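Local coordinates for 3-polyprenyl-4-hydroxybenzoate decarboxylase and related decarboxylases (Pelotomaculum thermopropionicum, PDB 6H6X), which is a prenylated-FMN-dependent UbiD-family decarboxylase that probably decarboxylates 2,5-furandicarboxylic acid and can carboxylate 2-furoic acid, at residues 16-21 and 41-46; 55-60 and 283-288; 120-125 and 289-294; 129-134 and 188-193. The protein carries 8 engineered substitutions. All coordinates share one frame; numbering follows the deposited sequence.

Interaction 1. Residues 16-21 and 41-46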
# COMPACT_ATOMS: atom_id res chain seq x y z
N GLY B 16 -5.47 -16.67 18.84
CA GLY B 16 -5.73 -15.24 19.14
C GLY B 16 -6.28 -14.35 18.01
O GLY B 16 -5.92 -13.19 17.91
N LYS B 17 -7.15 -14.91 17.16
CA LYS B 17 -7.74 -14.18 16.01
C LYS B 17 -9.27 -14.14 16.08
O LYS B 17 -9.94 -13.87 15.10
CB LYS B 17 -7.26 -14.81 14.70
CG LYS B 17 -5.74 -14.88 14.61
CD LYS B 17 -5.22 -14.34 13.30
CE LYS B 17 -3.74 -14.00 13.39
NZ LYS B 17 -3.20 -13.61 12.06
N LEU B 18 -9.80 -14.41 17.26
CA LEU B 18 -11.19 -14.20 17.56
C LEU B 18 -11.22 -13.39 18.84
O LEU B 18 -10.67 -13.82 19.84
CB LEU B 18 -11.91 -15.53 17.80
CG LEU B 18 -13.41 -15.45 18.16
CD1 LEU B 18 -14.25 -15.05 16.95
CD2 LEU B 18 -13.91 -16.76 18.72
N LYS B 19 -11.89 -12.25 18.81
CA LYS B 19 -12.09 -11.45 19.99
C LYS B 19 -13.57 -11.35 20.17
O LYS B 19 -14.33 -11.28 19.22
CB LYS B 19 -11.42 -10.05 19.88
CG LYS B 19 -9.92 -10.14 19.54
CD LYS B 19 -8.95 -9.34 20.42
CE LYS B 19 -8.75 -7.90 19.95
NZ LYS B 19 -7.97 -7.69 18.68
N ARG B 20 -14.00 -11.38 21.43
CA ARG B 20 -15.38 -11.27 21.77
C ARG B 20 -15.69 -9.84 22.15
O ARG B 20 -14.83 -9.12 22.65
CB ARG B 20 -15.67 -12.22 22.93
CG ARG B 20 -15.24 -13.66 22.60
CD ARG B 20 -15.24 -14.50 23.85
NE ARG B 20 -15.12 -15.92 23.50
CZ ARG B 20 -16.16 -16.74 23.32
NH1 ARG B 20 -17.43 -16.34 23.44
NH2 ARG B 20 -15.90 -17.99 22.99
N VAL B 21 -16.93 -9.46 21.93
CA VAL B 21 -17.42 -8.17 22.29
C VAL B 21 -18.65 -8.41 23.17
O VAL B 21 -19.79 -8.67 22.66
CB VAL B 21 -17.80 -7.37 21.04
CG1 VAL B 21 -18.46 -6.05 21.41
CG2 VAL B 21 -16.58 -7.15 20.16
N ILE B 41 -7.75 -8.14 10.64
CA ILE B 41 -6.89 -8.41 11.82
C ILE B 41 -7.51 -9.55 12.62
O ILE B 41 -6.84 -10.52 12.91
CB ILE B 41 -6.48 -7.16 12.67
CG1 ILE B 41 -7.14 -7.13 14.07
CG2 ILE B 41 -6.64 -5.86 11.88
CD1 ILE B 41 -6.73 -5.97 14.98
N CYS B 42 -8.79 -9.45 12.94
CA CYS B 42 -9.45 -10.52 13.65
C CYS B 42 -10.96 -10.59 13.44
O CYS B 42 -11.61 -9.62 13.13
CB CYS B 42 -9.15 -10.40 15.15
SG CYS B 42 -10.04 -9.01 15.90
N SER B 43 -11.48 -11.79 13.69
CA SER B 43 -12.89 -12.08 13.71
C SER B 43 -13.47 -11.51 14.98
O SER B 43 -12.79 -11.53 16.02
CB SER B 43 -13.12 -13.59 13.70
OG SER B 43 -14.50 -13.87 13.75
N LEU B 44 -14.71 -11.03 14.91
CA LEU B 44 -15.40 -10.54 16.06
C LEU B 44 -16.69 -11.32 16.30
O LEU B 44 -17.53 -11.50 15.39
CB LEU B 44 -15.76 -9.08 15.88
CG LEU B 44 -14.67 -8.05 15.78
CD1 LEU B 44 -15.31 -6.70 15.48
CD2 LEU B 44 -13.89 -7.98 17.07
N LEU B 45 -16.86 -11.74 17.55
CA LEU B 45 -18.06 -12.41 18.02
C LEU B 45 -18.82 -11.46 18.95
O LEU B 45 -18.37 -11.18 20.05
CB LEU B 45 -17.66 -13.71 18.71
CG LEU B 45 -18.74 -14.52 19.42
CD1 LEU B 45 -19.93 -14.86 18.57
CD2 LEU B 45 -18.09 -15.82 19.89
N PHE B 46 -19.97 -10.97 18.51
CA PHE B 46 -20.79 -10.06 19.27
C PHE B 46 -21.76 -10.81 20.19
O PHE B 46 -22.86 -11.23 19.74
CB PHE B 46 -21.57 -9.14 18.34
CG PHE B 46 -20.68 -8.23 17.50
CD1 PHE B 46 -20.22 -7.01 18.01
CD2 PHE B 46 -20.32 -8.58 16.20
CE1 PHE B 46 -19.42 -6.17 17.24
CE2 PHE B 46 -19.53 -7.74 15.43
CZ PHE B 46 -19.08 -6.53 15.94
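Lys-19, in strand 18-21, meets Cys-42, just before the parallel strand 43-46. The side chain of Lys-19 starts with CB, 4.3 Å from CD2 of Leu-44. Lys-19 CG is anti to the carbonyl carbon (chi1 -55°) and comes to 3.8 Å from SG of Cys-42. CD and CE then bend the chain round. Lys-19 NZ returns to 3.7 Å from Cys-42 SG, so the lysine curls over the sulfur. NZ also comes near CD1 of Ile-41.

The backbones are laced by four bonds. Lys-19 carries two: its N gives to Ser-43 O, and its O takes the N-H of Leu-45 N at 3.1 Å. Ser-43 N to Lys-17 O and Val-21 N to Leu-45 O close the ladder at its ends.

On the Arg-20 face, CD2 of Leu-45 lies over one face of the guanidinium, 3.6 Å from Arg-20 NH1. Salt bridges to Glu-13 and Glu-47 hold that guanidinium. On the Val-21 face, Val-21 CB sits 3.9 Å from CD1 of Phe-46, the two side chains running alongside. Leu-443 and Tyr-446 of the second subunit pack on this face. Strand 18-21, helix 30-38 and strand 43-46 form a beta-alpha-beta unit, and this contact is its parallel strand pair.

Interaction 2. Residues 55-60 and 283-288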
# COMPACT_ATOMS: atom_id res chain seq x y z
N PRO B 55 -25.92 -14.49 19.30
CA PRO B 55 -24.75 -13.72 18.91
C PRO B 55 -24.49 -13.68 17.39
O PRO B 55 -25.11 -14.45 16.66
CB PRO B 55 -23.60 -14.44 19.61
CG PRO B 55 -24.05 -15.80 19.79
CD PRO B 55 -25.54 -15.80 19.84
N VAL B 56 -23.64 -12.74 16.96
CA VAL B 56 -23.31 -12.52 15.55
C VAL B 56 -21.82 -12.64 15.42
O VAL B 56 -21.09 -12.10 16.24
CB VAL B 56 -23.78 -11.17 15.07
CG1 VAL B 56 -23.22 -10.85 13.68
CG2 VAL B 56 -25.30 -11.15 15.02
N VAL B 57 -21.34 -13.40 14.42
CA VAL B 57 -19.91 -13.48 14.18
C VAL B 57 -19.64 -12.87 12.78
O VAL B 57 -20.46 -12.95 11.86
CB VAL B 57 -19.38 -14.91 14.38
CG1 VAL B 57 -19.85 -15.86 13.28
CG2 VAL B 57 -17.90 -14.96 14.46
N THR B 58 -18.52 -12.18 12.65
CA THR B 58 -18.10 -11.63 11.37
C THR B 58 -16.58 -11.78 11.21
O THR B 58 -15.88 -11.88 12.19
CB THR B 58 -18.58 -10.19 11.14
OG1 THR B 58 -18.37 -9.81 9.76
CG2 THR B 58 -17.90 -9.24 12.08
N GLY B 59 -16.13 -11.88 9.95
CA GLY B 59 -14.70 -11.89 9.64
C GLY B 59 -14.04 -13.22 9.99
O GLY B 59 -13.00 -13.23 10.62
N LEU B 60 -14.63 -14.33 9.55
CA LEU B 60 -14.10 -15.69 9.82
C LEU B 60 -12.75 -15.96 9.26
O LEU B 60 -11.96 -16.72 9.85
CB LEU B 60 -15.04 -16.79 9.29
CG LEU B 60 -16.46 -16.77 9.87
CD1 LEU B 60 -17.25 -17.91 9.30
CD2 LEU B 60 -16.41 -16.85 11.38
N GLN B 283 -29.33 -22.61 20.47
CA GLN B 283 -28.45 -21.47 20.74
C GLN B 283 -27.48 -21.23 19.56
O GLN B 283 -26.26 -21.39 19.69
CB GLN B 283 -27.74 -21.63 22.11
CG GLN B 283 -28.72 -21.60 23.30
CD GLN B 283 -28.08 -21.19 24.62
OE1 GLN B 283 -26.86 -21.33 24.82
NE2 GLN B 283 -28.90 -20.67 25.55
N PRO B 284 -28.04 -20.89 18.39
CA PRO B 284 -27.21 -20.72 17.19
C PRO B 284 -26.32 -19.47 17.20
O PRO B 284 -26.59 -18.51 17.92
CB PRO B 284 -28.24 -20.59 16.09
CG PRO B 284 -29.42 -19.97 16.73
CD PRO B 284 -29.42 -20.44 18.17
N VAL B 285 -25.27 -19.49 16.38
CA VAL B 285 -24.47 -18.30 16.06
C VAL B 285 -24.83 -17.82 14.67
O VAL B 285 -24.77 -18.59 13.74
CB VAL B 285 -22.98 -18.60 16.10
CG1 VAL B 285 -22.19 -17.32 16.06
CG2 VAL B 285 -22.64 -19.38 17.35
N TYR B 286 -25.20 -16.55 14.53
CA TYR B 286 -25.51 -15.96 13.26
C TYR B 286 -24.20 -15.37 12.64
O TYR B 286 -23.50 -14.63 13.30
CB TYR B 286 -26.58 -14.92 13.40
CG TYR B 286 -27.00 -14.31 12.06
CD1 TYR B 286 -26.27 -13.26 11.49
CD2 TYR B 286 -28.08 -14.80 11.34
CE1 TYR B 286 -26.61 -12.74 10.26
CE2 TYR B 286 -28.42 -14.26 10.11
CZ TYR B 286 -27.67 -13.23 9.59
OH TYR B 286 -28.01 -12.69 8.37
N HIS B 287 -23.93 -15.69 11.37
CA HIS B 287 -22.72 -15.20 10.67
C HIS B 287 -23.15 -14.14 9.65
O HIS B 287 -24.09 -14.33 8.87
CB HIS B 287 -22.03 -16.36 9.99
CG HIS B 287 -20.88 -15.97 9.13
ND1 HIS B 287 -20.57 -16.67 7.99
CD2 HIS B 287 -19.97 -14.99 9.24
CE1 HIS B 287 -19.47 -16.16 7.46
NE2 HIS B 287 -19.09 -15.14 8.20
N THR B 288 -22.50 -12.98 9.70
CA THR B 288 -22.70 -12.01 8.64
C THR B 288 -21.38 -11.70 7.94
O THR B 288 -20.32 -11.79 8.56
CB THR B 288 -23.38 -10.74 9.16
OG1 THR B 288 -23.89 -10.04 8.03
CG2 THR B 288 -22.42 -9.85 9.99
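Tyr-286 O accepts the N-H of Val-57 N at 2.7 Å. Val-56 CA lies 3.1 Å from Tyr-286 O, a CA-H...O contact. This is a parallel pair of strands, 56-58 and 286-287, at one side of a four-stranded mixed sheet. Tyr-286 N to Pro-55 O and Thr-288 N to Val-57 O complete the ladder.

The His-287 ring is set between backbone and side chain. With CG anti to the backbone N (chi1 174°), the ring turns back toward the strand 56-58 side. His-287 CD2, at the ring edge, meets Val-57 O in the ring plane, at 3.4 Å. Leu-60 comes from the opposite direction and puts CD1 over one face, 3.6 Å from the centroid of the His-287 ring and 21° off the normal, a CH-pi contact. NE2 is bonded to Glu-295, which also takes the backbone N-H groups of Gly-59 and Leu-60. The carboxylate thus ties the ring to the backbone at Gly-59 and Leu-60. Replacing His-287 by an alanine is likely to leave Glu-295 without its ring partner and open a gap beneath Leu-60 CD1.

On the same face as His-287, CG1 of Val-57 meets CG1 of Val-285 at 3.9 Å. Near the Tyr-286 face, the CG2 branch of Thr-288 packs 3.9 Å from CG1 of Val-56.

Interaction 3. Residues 120-125 and 289-294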
# COMPACT_ATOMS: atom_id res chain seq x y z
N PRO B 120 -28.22 -8.01 10.48
CA PRO B 120 -27.76 -6.62 10.50
C PRO B 120 -28.20 -5.77 9.36
O PRO B 120 -28.57 -6.27 8.30
CB PRO B 120 -26.22 -6.76 10.43
CG PRO B 120 -25.92 -8.21 10.70
CD PRO B 120 -27.11 -8.92 10.13
N THR B 121 -28.13 -4.46 9.58
CA THR B 121 -28.21 -3.45 8.52
C THR B 121 -26.78 -2.92 8.39
O THR B 121 -26.15 -2.53 9.39
CB THR B 121 -29.24 -2.38 8.90
OG1 THR B 121 -30.47 -3.03 9.23
CG2 THR B 121 -29.52 -1.46 7.77
N HIS B 122 -26.21 -3.00 7.18
CA HIS B 122 -24.75 -2.87 7.07
C HIS B 122 -24.26 -1.42 6.78
O HIS B 122 -23.47 -0.87 7.55
CB HIS B 122 -24.22 -3.87 6.05
CG HIS B 122 -24.37 -5.29 6.47
ND1 HIS B 122 -25.49 -6.04 6.19
CD2 HIS B 122 -23.56 -6.09 7.21
CE1 HIS B 122 -25.35 -7.25 6.72
NE2 HIS B 122 -24.19 -7.30 7.35
N HIS B 123 -24.69 -0.87 5.66
CA HIS B 123 -24.27 0.45 5.19
C HIS B 123 -25.44 1.43 5.12
O HIS B 123 -26.58 1.01 4.99
CB HIS B 123 -23.61 0.29 3.82
CG HIS B 123 -22.29 -0.43 3.88
ND1 HIS B 123 -22.18 -1.77 3.60
CD2 HIS B 123 -21.05 -0.01 4.23
CE1 HIS B 123 -20.91 -2.14 3.69
NE2 HIS B 123 -20.21 -1.10 4.12
N ALA B 124 -25.12 2.73 5.18
CA ALA B 124 -26.09 3.87 5.19
C ALA B 124 -27.18 3.78 4.16
O ALA B 124 -28.35 3.84 4.49
CB ALA B 124 -25.33 5.18 4.98
N GLY B 125 -26.81 3.63 2.89
CA GLY B 125 -27.83 3.52 1.83
C GLY B 125 -28.67 2.23 1.73
O GLY B 125 -29.48 2.12 0.83
N ILE B 289 -21.47 -11.39 6.66
CA ILE B 289 -20.30 -10.94 5.91
C ILE B 289 -20.55 -9.48 5.62
O ILE B 289 -21.57 -9.12 5.05
CB ILE B 289 -20.13 -11.74 4.61
CG1 ILE B 289 -19.59 -13.16 4.93
CG2 ILE B 289 -19.18 -11.06 3.66
CD1 ILE B 289 -19.81 -14.14 3.76
N ILE B 290 -19.63 -8.63 6.04
CA ILE B 290 -19.76 -7.19 5.79
C ILE B 290 -19.32 -6.95 4.36
O ILE B 290 -18.22 -7.36 3.98
CB ILE B 290 -18.88 -6.41 6.74
CG1 ILE B 290 -19.42 -6.59 8.18
CG2 ILE B 290 -18.92 -4.93 6.40
CD1 ILE B 290 -18.37 -6.20 9.21
N PRO B 291 -20.17 -6.33 3.53
CA PRO B 291 -19.75 -6.18 2.14
C PRO B 291 -18.52 -5.31 1.97
O PRO B 291 -18.29 -4.36 2.74
CB PRO B 291 -20.95 -5.51 1.51
CG PRO B 291 -22.09 -6.10 2.27
CD PRO B 291 -21.61 -6.00 3.68
N ALA B 292 -17.72 -5.67 0.99
CA ALA B 292 -16.40 -5.14 0.75
C ALA B 292 -15.33 -5.31 1.86
O ALA B 292 -14.27 -4.69 1.79
CB ALA B 292 -16.51 -3.68 0.34
N SER B 293 -15.58 -6.15 2.85
CA SER B 293 -14.54 -6.56 3.80
C SER B 293 -13.57 -7.53 3.12
O SER B 293 -13.83 -8.06 2.03
CB SER B 293 -15.16 -7.27 5.02
OG SER B 293 -15.78 -8.48 4.63
N ARG B 294 -12.45 -7.78 3.76
CA ARG B 294 -11.47 -8.78 3.32
C ARG B 294 -12.06 -10.15 3.19
O ARG B 294 -11.77 -10.86 2.23
CB ARG B 294 -10.24 -8.80 4.24
CG ARG B 294 -9.33 -7.57 4.13
CD ARG B 294 -8.81 -7.48 2.72
NE ARG B 294 -7.62 -6.62 2.63
CZ ARG B 294 -7.62 -5.34 2.26
NH1 ARG B 294 -8.77 -4.66 1.91
NH2 ARG B 294 -6.44 -4.74 2.19
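A type II beta turn from Ile-290 to Ser-293 leads into helix 294-315, and its Pro-291 faces two histidines of the 120-125 loop. His-122 and His-123 both place CG anti to the carbonyl carbon, with chi1 of -67° and -69°. Both CB atoms already point at the 289-294 segment, and these torsions carry the rings on to Pro-291.

CD of Pro-291 is the meeting point. Pro-291 CD lies 4.0 Å from CG of His-122, where the two side chains cross at about a right angle. Pro-291 CD also lies 3.9 Å from CE1 of His-123, whose ring slides past the proline. His-123 CE1, at the ring edge, comes to 3.6 Å from Pro-291 O, which lies near the ring plane. These are packing contacts, and the polar bonds run elsewhere. NE2 of His-122 is bonded to Thr-288 OG1. CB of Pro-120 lies 3.6 Å above one face of the His-122 ring, toward its rim.

Two groups of Ser-293 grip the oxygen of Ile-290. Ser-293 OG gives Ile-290 O a bond of 2.8 Å in the carbonyl plane. Ser-293 N closes the turn, reaching the same Ile-290 O at 3.1 Å. OG also caps the helix by bonding His-296 N.

The side chain of Ile-289 touches the bound prenylated FMN, about 4 Å away. Ile-433 of the second subunit packs on His-123. The arrangement is a beta turn passing into a serine N-cap, set here beside the flavin pocket.

Interaction 4. Residues 129-134 and 188-193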
# COMPACT_ATOMS: atom_id res chain seq x y z
N PRO B 129 -32.43 -4.66 6.66
CA PRO B 129 -31.55 -5.75 7.04
C PRO B 129 -31.31 -6.72 5.87
O PRO B 129 -32.21 -6.96 5.08
CB PRO B 129 -32.32 -6.45 8.14
CG PRO B 129 -33.34 -5.46 8.61
CD PRO B 129 -33.72 -4.74 7.35
N TYR B 130 -30.07 -7.20 5.75
CA TYR B 130 -29.71 -8.14 4.69
C TYR B 130 -29.02 -9.36 5.24
O TYR B 130 -28.18 -9.24 6.12
CB TYR B 130 -28.76 -7.50 3.69
CG TYR B 130 -29.45 -6.85 2.53
CD1 TYR B 130 -29.96 -5.58 2.64
CD2 TYR B 130 -29.56 -7.49 1.31
CE1 TYR B 130 -30.59 -4.96 1.57
CE2 TYR B 130 -30.18 -6.90 0.25
CZ TYR B 130 -30.70 -5.61 0.41
OH TYR B 130 -31.31 -4.97 -0.62
N ILE B 131 -29.40 -10.51 4.71
CA ILE B 131 -28.70 -11.78 4.96
C ILE B 131 -27.62 -11.83 3.90
O ILE B 131 -27.94 -11.84 2.72
CB ILE B 131 -29.65 -12.99 4.83
CG1 ILE B 131 -30.78 -12.88 5.88
CG2 ILE B 131 -28.91 -14.30 4.97
CD1 ILE B 131 -31.82 -13.96 5.76
N THR B 132 -26.35 -11.86 4.32
CA THR B 132 -25.22 -11.76 3.40
C THR B 132 -24.31 -12.99 3.39
O THR B 132 -23.43 -13.03 2.57
CB THR B 132 -24.33 -10.57 3.73
OG1 THR B 132 -23.97 -10.63 5.11
CG2 THR B 132 -25.12 -9.28 3.51
N ALA B 133 -24.52 -13.96 4.28
CA ALA B 133 -23.63 -15.10 4.38
C ALA B 133 -24.29 -16.47 4.22
O ALA B 133 -23.77 -17.47 4.70
CB ALA B 133 -22.86 -15.04 5.67
N ALA B 134 -25.40 -16.51 3.52
CA ALA B 134 -26.16 -17.72 3.35
C ALA B 134 -25.75 -18.35 2.06
O ALA B 134 -25.77 -17.70 1.03
CB ALA B 134 -27.65 -17.43 3.30
N LEU B 188 -31.36 -22.26 2.32
CA LEU B 188 -30.36 -21.30 2.68
C LEU B 188 -29.68 -21.77 3.93
O LEU B 188 -30.36 -22.02 4.91
CB LEU B 188 -31.02 -19.97 2.99
CG LEU B 188 -31.77 -19.37 1.80
CD1 LEU B 188 -32.57 -18.20 2.31
CD2 LEU B 188 -30.79 -18.89 0.75
N ALA B 189 -28.36 -21.93 3.91
CA ALA B 189 -27.63 -22.30 5.14
C ALA B 189 -26.65 -21.24 5.57
O ALA B 189 -25.89 -20.78 4.76
CB ALA B 189 -26.92 -23.59 4.91
N ILE B 190 -26.64 -20.93 6.85
CA ILE B 190 -25.88 -19.84 7.45
C ILE B 190 -25.06 -20.41 8.57
O ILE B 190 -25.56 -21.15 9.40
CB ILE B 190 -26.81 -18.76 7.99
CG1 ILE B 190 -27.64 -18.13 6.88
CG2 ILE B 190 -25.99 -17.67 8.68
CD1 ILE B 190 -28.78 -17.26 7.40
N GLY B 191 -23.77 -20.11 8.60
CA GLY B 191 -22.94 -20.57 9.69
C GLY B 191 -22.34 -21.89 9.30
O GLY B 191 -22.65 -22.95 9.90
N VAL B 192 -21.49 -21.83 8.30
CA VAL B 192 -20.75 -23.00 7.85
C VAL B 192 -19.27 -22.74 7.89
O VAL B 192 -18.77 -21.63 8.09
CB VAL B 192 -21.20 -23.42 6.45
CG1 VAL B 192 -22.65 -23.82 6.44
CG2 VAL B 192 -20.96 -22.32 5.40
N HIS B 193 -18.53 -23.81 7.74
CA HIS B 193 -17.11 -23.74 7.69
C HIS B 193 -16.68 -22.90 6.49
O HIS B 193 -17.29 -23.00 5.44
CB HIS B 193 -16.56 -25.17 7.57
CG HIS B 193 -15.09 -25.24 7.79
ND1 HIS B 193 -14.19 -25.06 6.77
CD2 HIS B 193 -14.37 -25.48 8.91
CE1 HIS B 193 -12.96 -25.20 7.26
NE2 HIS B 193 -13.05 -25.45 8.55
O HOH W 1 -22.39 -18.71 6.56
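Ile-190 packs on Ala-134 and Ile-131 at the tight end of this contact. CG1 of Ile-190 is anti to the carbonyl carbon (chi1 -62°), which brings it to 3.6 Å from CB of Ala-134. The chain then runs on extended. Ile-190 CD1 reaches CG2 of Ile-131 at 3.8 Å, the two isoleucines crossing at about a right angle. CB of Leu-188 adds a looser touch on Ala-134 CB, at 4.2 Å. The backbones are close here too: the CA-H of Ala-134 points to Ala-189 O, with CA to O at 3.4 Å.

The other end is held by water. Past Ile-190 the chain turns at Gly-191, whose backbone angles call for glycine. One water gives a hydrogen bond to Ala-133 O (2.6 Å) and takes one from Gly-191 N (2.8 Å). It bridges the two backbones where they make no direct bond.

Direct pairing of the two strands appears just beyond, between Ala-189 and Ile-135. On the far side of the 129-134 segment, Thr-132 touches the prenylated FMN and bonds Ile-289 O. The seam is thus held by methyl and methylene packing, with one water satisfying two buried backbone groups.

In the fold
From the N terminus, interaction 1 closes the first loop. It is short, and helix 30-38 lies in it. Strand 43-46 then runs antiparallel to strand 56-58, so interaction 2 continues the same sheet. Interaction 2 closes a much longer loop, from 55-60 to 283-288, and ties the N-terminal strands to strand 286-287, which leads toward helix 294-315. Interaction 3 crosses it, because 120-125 lies within that loop and 289-294 beyond its end. Interaction 4 falls wholly within both loops and belongs to the large antiparallel sheet. Thr-288, His-122, Thr-132 and Ile-289 link interactions 2, 3 and 4; of these Thr-132 and Ile-289 touch the flavin. Interactions 1 and 3 also touch the second subunit.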